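Local atomic coordinates of methylmalonate-semialdehyde dehydrogenase (Oceanimonas doudoroffii, PDB entry 4ZZ7), a protein that probably catalyses the NAD-dependent, CoA-acylating oxidation of methylmalonate semialdehyde, as a member of the aldehyde dehydrogenase family. Residues N110-A114 / L159-M164; L120-E124 / W136-Q140; V288-D294 / L391-A397. All blocks are in the same frame, centred on the assembly; numbering follows the deposited sequence.

Contact 1: N110-A114 / L159-M164; sequences NVEYA and LWMFPM
Helices 110-114 and 159-164 run nearly side by side in the same direction, their axes 23° apart and 8.8 Å distant at closest approach, with Val111 facing Pro163 and Ala114 facing Met164. At one end, Asn110 sends its CB to within 3.3 Å of Leu159 O, while its amide lies next to the Trp160 indole, steeply inclined to that ring. Next along, one methyl of Val111 touches both partners across the gap: CG2 lies 3.9 Å from Leu159 CD2 and 4.1 Å from Pro163 CG. Ala114 is small enough to set its CB against the proline ring, 4.2 Å from Pro163 CB. Helix 156-167 links the neighbouring parallel strands 144-148 and 171-175 in a beta-alpha-beta crossover of the NAD-binding Rossmann-type domain, and the contact lays helix 97-115 along it; the run of backbone bonds is interrupted at Pro163 and Met164, where the helix kinks. Met164 leaves the backbone with CG anti to its N, then bends at both later torsions (chi2 60°, chi3 73°), a curl that carries CE to 3.6 Å from Tyr113 CD2. The Tyr113 hydroxyl is engaged beyond the pair, hydrogen-bonded to Glu119 of a second subunit. Met71 and Phe74 of helix 64-80 cover Val111. Trp160 belongs to the cofactor pocket: its side chain comes about 4 Å from the bound NAD and about 5 Å from that of Cys283, nearest atoms in both cases.

Contact 2: L120-E124 / W136-Q140; sequences LLKGE and WSEFQ
With chi1 at 60°, Ser137 OG sits between its own backbone N and carbonyl carbon, turned to meet Glu124, whereas the Phe139 ring (chi1 -58°) swings beside its backbone N and reaches Lys122 and Gly123. Ser137 grips Glu124 twice: OG accepts from Glu124 N at 3.0 Å in an almost straight bond (173°), and Ser137 N donates to Glu124 O at 2.8 Å. Replacing Ser137 with an alanine would probably leave Glu124 N without its acceptor, so that the two strands were joined here by one bond of this pair alone. Gly123 lies close against the opposite backbone, its CA 3.5 Å from Ser137 O. Phe139 turns its ring edge to Lys122 O, 3.7 Å from CE2. Before the strand begins, a water spans the two segments, donating to Leu121 O and accepting from Phe139 N. The pair belongs to the antiparallel sheet that aldehyde dehydrogenases use for oligomerisation, and Gly123 pairs with a strand of a third subunit, so the sheet continues into that chain. Within the chain, strand 133-141 lies between strands 123-126 and 475-483, and helix 467-473 packs against Phe139 through Arg472.

Contact 3: V288-D294 / L391-A397; sequences VAVAVGD and LQVVRVA
Val288 and Val394 meet obliquely through single methyls, CG1 to CG2 at 4.0 Å, and Val290 and Val396 repeat the same slanting approach, CG1 to CG2 at 3.8 Å. Each valine thus leans on the residue two beyond its bridge partner, since the register of these parallel strands sets Val288 beside Gln392 and Val290 beside Val394. On the opposite face the two alanines meet larger partners: Ala289 CB rests 4.1 Å from Leu391 CD2, and both Ala289 and Ala291 pack on Val393. Between the two faces the backbone is laced by bonds that use Ala289 and Ala291 in both directions, Ala289 N to Gln392 O at 2.8 Å and Val394 N to Ala289 O at 2.9 Å, and the ladder closes with Gly293 N to Val396 O. Past its end, Asp294 and Arg395 cross at about a right angle, carboxylate and guanidinium planes 37° apart; their salt bridge, OD2 to NH2 at 3.5 Å, is weak. Helix 399-408 covers the face of Val290, Val394 and Val396, helix 296-308 that of Ala289, Val393 and Arg395, the layering of this family's alpha/beta catalytic domain. Arg395 also forms salt bridges with Asp298 and Asp373, so its charge is probably well compensated at the end of an interface whose side-chain contacts are otherwise mainly apolar.

How the contacts relate
Contacts 1 and 2 come first along the chain, and contact 1 encloses contact 2: both segments of contact 2 fall between helices 97-115 and 156-167. Their centres are 19 Å apart, yet they touch, with Leu120 CD1 3.6 Å from Met164 CE, and both reach the second subunit. Contact 3 follows later, on the far side of the chain's centre from contact 1, with centres 37 Å from contact 1 and 47 Å from contact 2. The three sample the parts expected of an aldehyde dehydrogenase: the NAD-binding core, the antiparallel sheet through which subunits join, and the catalytic-domain sheet, whose segments 288-294 and 391-397 touch no other chain of the assembly.

Contact 1: N110-A114 / L159-M164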
# COMPACT_ATOMS: atom_id res chain seq x y z
N ASN A 110 10.96 7.04 16.33
CA ASN A 110 10.57 5.62 16.21
C ASN A 110 9.34 5.26 17.02
O ASN A 110 8.63 4.30 16.67
CB ASN A 110 11.69 4.67 16.67
CG ASN A 110 12.89 4.66 15.75
OD1 ASN A 110 14.02 4.90 16.19
ND2 ASN A 110 12.68 4.33 14.48
N VAL A 111 9.12 5.98 18.12
CA VAL A 111 7.96 5.79 18.99
C VAL A 111 6.75 6.39 18.30
O VAL A 111 5.67 5.80 18.33
CB VAL A 111 8.18 6.44 20.38
CG1 VAL A 111 6.94 6.37 21.25
CG2 VAL A 111 9.33 5.74 21.09
N GLU A 112 6.95 7.55 17.68
CA GLU A 112 5.88 8.22 16.96
C GLU A 112 5.37 7.30 15.88
O GLU A 112 4.19 7.04 15.80
CB GLU A 112 6.40 9.50 16.33
CG GLU A 112 6.68 10.57 17.36
CD GLU A 112 7.25 11.83 16.78
OE1 GLU A 112 7.33 12.82 17.55
OE2 GLU A 112 7.61 11.84 15.58
N TYR A 113 6.28 6.76 15.10
CA TYR A 113 5.89 5.83 14.06
C TYR A 113 5.09 4.63 14.61
O TYR A 113 4.12 4.21 14.01
CB TYR A 113 7.11 5.39 13.23
CG TYR A 113 6.75 4.63 11.95
CD1 TYR A 113 5.96 5.21 10.96
CD2 TYR A 113 7.19 3.34 11.73
CE1 TYR A 113 5.63 4.53 9.81
CE2 TYR A 113 6.87 2.65 10.58
CZ TYR A 113 6.08 3.24 9.62
OH TYR A 113 5.75 2.54 8.47
N ALA A 114 5.47 4.12 15.76
CA ALA A 114 4.81 2.94 16.37
C ALA A 114 3.39 3.25 16.83
O ALA A 114 2.55 2.34 16.90
CB ALA A 114 5.62 2.44 17.56
N LEU A 159 15.19 1.73 20.82
CA LEU A 159 13.91 2.25 20.32
C LEU A 159 13.65 1.87 18.85
O LEU A 159 12.54 1.92 18.36
CB LEU A 159 13.83 3.76 20.52
CG LEU A 159 13.72 4.17 21.99
CD1 LEU A 159 14.03 5.66 22.13
CD2 LEU A 159 12.38 3.79 22.64
N TRP A 160 14.69 1.46 18.16
CA TRP A 160 14.50 0.82 16.88
C TRP A 160 13.64 -0.42 16.98
O TRP A 160 12.90 -0.74 16.06
CB TRP A 160 15.85 0.43 16.27
CG TRP A 160 16.64 1.57 15.72
CD1 TRP A 160 16.35 2.90 15.82
CD2 TRP A 160 17.85 1.48 14.97
NE1 TRP A 160 17.30 3.65 15.16
CE2 TRP A 160 18.23 2.80 14.64
CE3 TRP A 160 18.64 0.42 14.54
CZ2 TRP A 160 19.36 3.07 13.90
CZ3 TRP A 160 19.74 0.69 13.80
CH2 TRP A 160 20.11 2.01 13.49
N MET A 161 13.75 -1.12 18.10
CA MET A 161 13.27 -2.48 18.20
C MET A 161 11.97 -2.64 18.98
O MET A 161 10.95 -3.05 18.42
CB MET A 161 14.36 -3.35 18.84
CG MET A 161 15.66 -3.39 18.05
SD MET A 161 16.89 -4.42 18.86
CE MET A 161 18.38 -3.98 17.94
N PHE A 162 12.02 -2.32 20.26
CA PHE A 162 10.91 -2.68 21.15
C PHE A 162 9.63 -1.85 21.08
O PHE A 162 8.55 -2.39 21.32
CB PHE A 162 11.37 -2.85 22.60
CG PHE A 162 11.71 -1.58 23.32
CD1 PHE A 162 10.72 -0.82 23.92
CD2 PHE A 162 13.03 -1.21 23.49
CE1 PHE A 162 11.04 0.31 24.65
CE2 PHE A 162 13.36 -0.08 24.20
CZ PHE A 162 12.36 0.68 24.79
N PRO A 163 9.71 -0.55 20.75
CA PRO A 163 8.44 0.12 20.49
C PRO A 163 7.64 -0.64 19.44
O PRO A 163 6.53 -1.05 19.71
CB PRO A 163 8.88 1.51 20.00
CG PRO A 163 10.16 1.73 20.70
CD PRO A 163 10.84 0.39 20.69
N MET A 164 8.24 -0.88 18.28
CA MET A 164 7.50 -1.46 17.16
C MET A 164 7.15 -2.91 17.45
O MET A 164 6.05 -3.36 17.12
CB MET A 164 8.29 -1.36 15.84
CG MET A 164 7.57 -1.98 14.63
SD MET A 164 5.97 -1.22 14.25
CE MET A 164 6.55 0.32 13.58

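Contact 2: L120-E124 / W136-Q140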
# COMPACT_ATOMS: atom_id res chain seq x y z
N LEU A 120 -0.33 0.47 10.08
CA LEU A 120 0.79 -0.40 9.75
C LEU A 120 0.52 -1.90 9.74
O LEU A 120 1.22 -2.62 9.05
CB LEU A 120 1.94 -0.15 10.72
CG LEU A 120 2.47 1.27 10.74
CD1 LEU A 120 3.70 1.28 11.61
CD2 LEU A 120 2.80 1.79 9.35
N LEU A 121 -0.49 -2.35 10.50
CA LEU A 121 -0.82 -3.78 10.68
C LEU A 121 -1.94 -4.24 9.80
O LEU A 121 -2.39 -5.38 9.95
CB LEU A 121 -1.19 -4.05 12.14
CG LEU A 121 -0.04 -4.02 13.13
CD1 LEU A 121 -0.56 -3.97 14.55
CD2 LEU A 121 0.85 -5.24 12.91
N LYS A 122 -2.41 -3.36 8.90
CA LYS A 122 -3.41 -3.72 7.87
C LYS A 122 -2.88 -4.84 7.01
O LYS A 122 -1.77 -4.75 6.47
CB LYS A 122 -3.79 -2.54 6.97
CG LYS A 122 -4.57 -1.45 7.68
CD LYS A 122 -4.83 -0.25 6.79
CE LYS A 122 -5.84 0.67 7.44
NZ LYS A 122 -6.10 1.89 6.62
N GLY A 123 -3.67 -5.90 6.94
CA GLY A 123 -3.48 -6.96 5.97
C GLY A 123 -4.22 -6.59 4.70
O GLY A 123 -4.86 -5.55 4.63
N GLU A 124 -4.15 -7.48 3.71
CA GLU A 124 -4.78 -7.32 2.39
C GLU A 124 -5.95 -8.29 2.24
O GLU A 124 -5.78 -9.49 2.45
CB GLU A 124 -3.76 -7.63 1.31
CG GLU A 124 -2.65 -6.63 1.16
CD GLU A 124 -1.59 -7.10 0.17
OE1 GLU A 124 -1.16 -8.31 0.29
OE2 GLU A 124 -1.19 -6.26 -0.69
N TRP A 136 -7.78 -13.40 2.73
CA TRP A 136 -7.14 -12.21 3.31
C TRP A 136 -5.91 -12.54 4.13
O TRP A 136 -5.84 -13.61 4.73
CB TRP A 136 -8.12 -11.39 4.18
CG TRP A 136 -8.54 -12.06 5.43
CD1 TRP A 136 -7.93 -11.97 6.64
CD2 TRP A 136 -9.66 -12.94 5.60
NE1 TRP A 136 -8.60 -12.74 7.56
CE2 TRP A 136 -9.67 -13.35 6.95
CE3 TRP A 136 -10.66 -13.44 4.74
CZ2 TRP A 136 -10.64 -14.23 7.47
CZ3 TRP A 136 -11.63 -14.33 5.27
CH2 TRP A 136 -11.60 -14.71 6.62
N SER A 137 -4.96 -11.59 4.19
CA SER A 137 -3.76 -11.77 5.00
C SER A 137 -3.90 -11.13 6.38
O SER A 137 -4.64 -10.16 6.56
CB SER A 137 -2.48 -11.29 4.29
OG SER A 137 -2.50 -9.92 3.97
N GLU A 138 -3.21 -11.71 7.35
CA GLU A 138 -3.10 -11.12 8.65
C GLU A 138 -1.64 -11.18 9.07
O GLU A 138 -0.95 -12.17 8.80
CB GLU A 138 -3.97 -11.86 9.66
CG GLU A 138 -5.48 -11.77 9.41
CD GLU A 138 -6.29 -12.13 10.66
OE1 GLU A 138 -5.71 -12.61 11.64
OE2 GLU A 138 -7.51 -11.90 10.68
N PHE A 139 -1.18 -10.12 9.73
CA PHE A 139 0.20 -10.05 10.26
C PHE A 139 0.20 -10.16 11.79
O PHE A 139 0.20 -9.15 12.53
CB PHE A 139 0.92 -8.81 9.75
CG PHE A 139 0.99 -8.76 8.26
CD1 PHE A 139 1.73 -9.69 7.56
CD2 PHE A 139 0.29 -7.79 7.56
CE1 PHE A 139 1.79 -9.66 6.18
CE2 PHE A 139 0.34 -7.74 6.18
CZ PHE A 139 1.09 -8.68 5.48
N GLN A 140 0.20 -11.40 12.25
CA GLN A 140 -0.01 -11.71 13.65
C GLN A 140 1.30 -11.70 14.37
O GLN A 140 2.36 -11.76 13.74
CB GLN A 140 -0.69 -13.05 13.78
CG GLN A 140 -2.07 -13.02 13.16
CD GLN A 140 -2.91 -14.22 13.50
OE1 GLN A 140 -2.42 -15.23 14.02
NE2 GLN A 140 -4.20 -14.11 13.22
O HOH W 1 -2.97 -8.03 9.78

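Contact 3: V288-D294 / L391-A397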
# COMPACT_ATOMS: atom_id res chain seq x y z
N VAL A 288 35.36 8.42 5.24
CA VAL A 288 36.16 8.52 4.03
C VAL A 288 35.58 9.55 3.07
O VAL A 288 34.44 9.46 2.64
CB VAL A 288 36.28 7.16 3.32
CG1 VAL A 288 37.29 7.22 2.19
CG2 VAL A 288 36.69 6.06 4.30
N ALA A 289 36.39 10.53 2.72
CA ALA A 289 36.00 11.50 1.71
C ALA A 289 36.79 11.16 0.44
O ALA A 289 38.02 11.17 0.43
CB ALA A 289 36.31 12.91 2.19
N VAL A 290 36.09 10.80 -0.62
CA VAL A 290 36.76 10.45 -1.87
C VAL A 290 36.77 11.67 -2.80
O VAL A 290 35.78 11.94 -3.48
CB VAL A 290 36.09 9.24 -2.54
CG1 VAL A 290 36.90 8.77 -3.74
CG2 VAL A 290 35.96 8.11 -1.54
N ALA A 291 37.89 12.39 -2.83
CA ALA A 291 38.00 13.59 -3.64
C ALA A 291 38.34 13.22 -5.07
O ALA A 291 39.37 12.64 -5.33
CB ALA A 291 39.05 14.51 -3.06
N VAL A 292 37.46 13.55 -6.00
CA VAL A 292 37.68 13.24 -7.42
C VAL A 292 38.38 14.44 -8.07
O VAL A 292 37.79 15.50 -8.30
CB VAL A 292 36.39 12.75 -8.17
CG1 VAL A 292 35.14 13.45 -7.69
CG2 VAL A 292 36.52 12.88 -9.68
N GLY A 293 39.67 14.25 -8.36
CA GLY A 293 40.56 15.32 -8.81
C GLY A 293 41.19 16.00 -7.62
O GLY A 293 40.82 15.74 -6.47
N ASP A 294 42.15 16.89 -7.89
CA ASP A 294 42.77 17.65 -6.82
C ASP A 294 43.52 18.88 -7.29
O ASP A 294 44.75 18.80 -7.45
CB ASP A 294 43.72 16.74 -6.00
CG ASP A 294 44.66 15.85 -6.85
OD1 ASP A 294 44.80 16.09 -8.06
OD2 ASP A 294 45.28 14.92 -6.30
N LEU A 391 38.80 11.45 10.04
CA LEU A 391 38.38 11.58 8.66
C LEU A 391 39.54 11.30 7.70
O LEU A 391 40.53 12.01 7.72
CB LEU A 391 37.88 12.98 8.41
CG LEU A 391 36.78 13.17 7.34
CD1 LEU A 391 36.79 14.61 6.84
CD2 LEU A 391 36.87 12.21 6.16
N GLN A 392 39.40 10.26 6.88
CA GLN A 392 40.36 9.89 5.81
C GLN A 392 39.94 10.46 4.46
O GLN A 392 38.76 10.48 4.13
CB GLN A 392 40.48 8.37 5.72
CG GLN A 392 41.27 7.77 6.87
CD GLN A 392 41.05 6.29 7.07
OE1 GLN A 392 39.92 5.82 7.12
NE2 GLN A 392 42.13 5.55 7.25
N VAL A 393 40.89 10.92 3.66
CA VAL A 393 40.57 11.45 2.31
C VAL A 393 41.41 10.76 1.24
O VAL A 393 42.63 10.81 1.28
CB VAL A 393 40.65 12.99 2.22
CG1 VAL A 393 41.68 13.51 3.17
CG2 VAL A 393 40.94 13.48 0.81
N VAL A 394 40.72 10.08 0.33
CA VAL A 394 41.31 9.42 -0.80
C VAL A 394 41.15 10.34 -2.00
O VAL A 394 40.16 11.06 -2.12
CB VAL A 394 40.61 8.07 -1.10
CG1 VAL A 394 41.19 7.41 -2.36
CG2 VAL A 394 40.73 7.13 0.08
N ARG A 395 42.14 10.30 -2.88
CA ARG A 395 42.12 11.04 -4.13
C ARG A 395 41.99 10.03 -5.27
O ARG A 395 42.59 8.95 -5.21
CB ARG A 395 43.39 11.91 -4.23
CG ARG A 395 43.43 13.02 -3.17
CD ARG A 395 44.84 13.40 -2.72
NE ARG A 395 44.84 14.45 -1.70
CZ ARG A 395 44.68 15.76 -1.95
NH1 ARG A 395 44.69 16.64 -0.95
NH2 ARG A 395 44.51 16.19 -3.18
N VAL A 396 41.15 10.34 -6.24
CA VAL A 396 40.97 9.52 -7.45
C VAL A 396 40.77 10.43 -8.69
O VAL A 396 40.48 11.64 -8.59
CB VAL A 396 39.78 8.51 -7.36
CG1 VAL A 396 39.97 7.48 -6.26
CG2 VAL A 396 38.45 9.22 -7.18
N ALA A 397 40.91 9.82 -9.86
CA ALA A 397 40.88 10.55 -11.11
C ALA A 397 39.46 10.95 -11.47
O ALA A 397 39.18 12.11 -11.73
CB ALA A 397 41.49 9.69 -12.22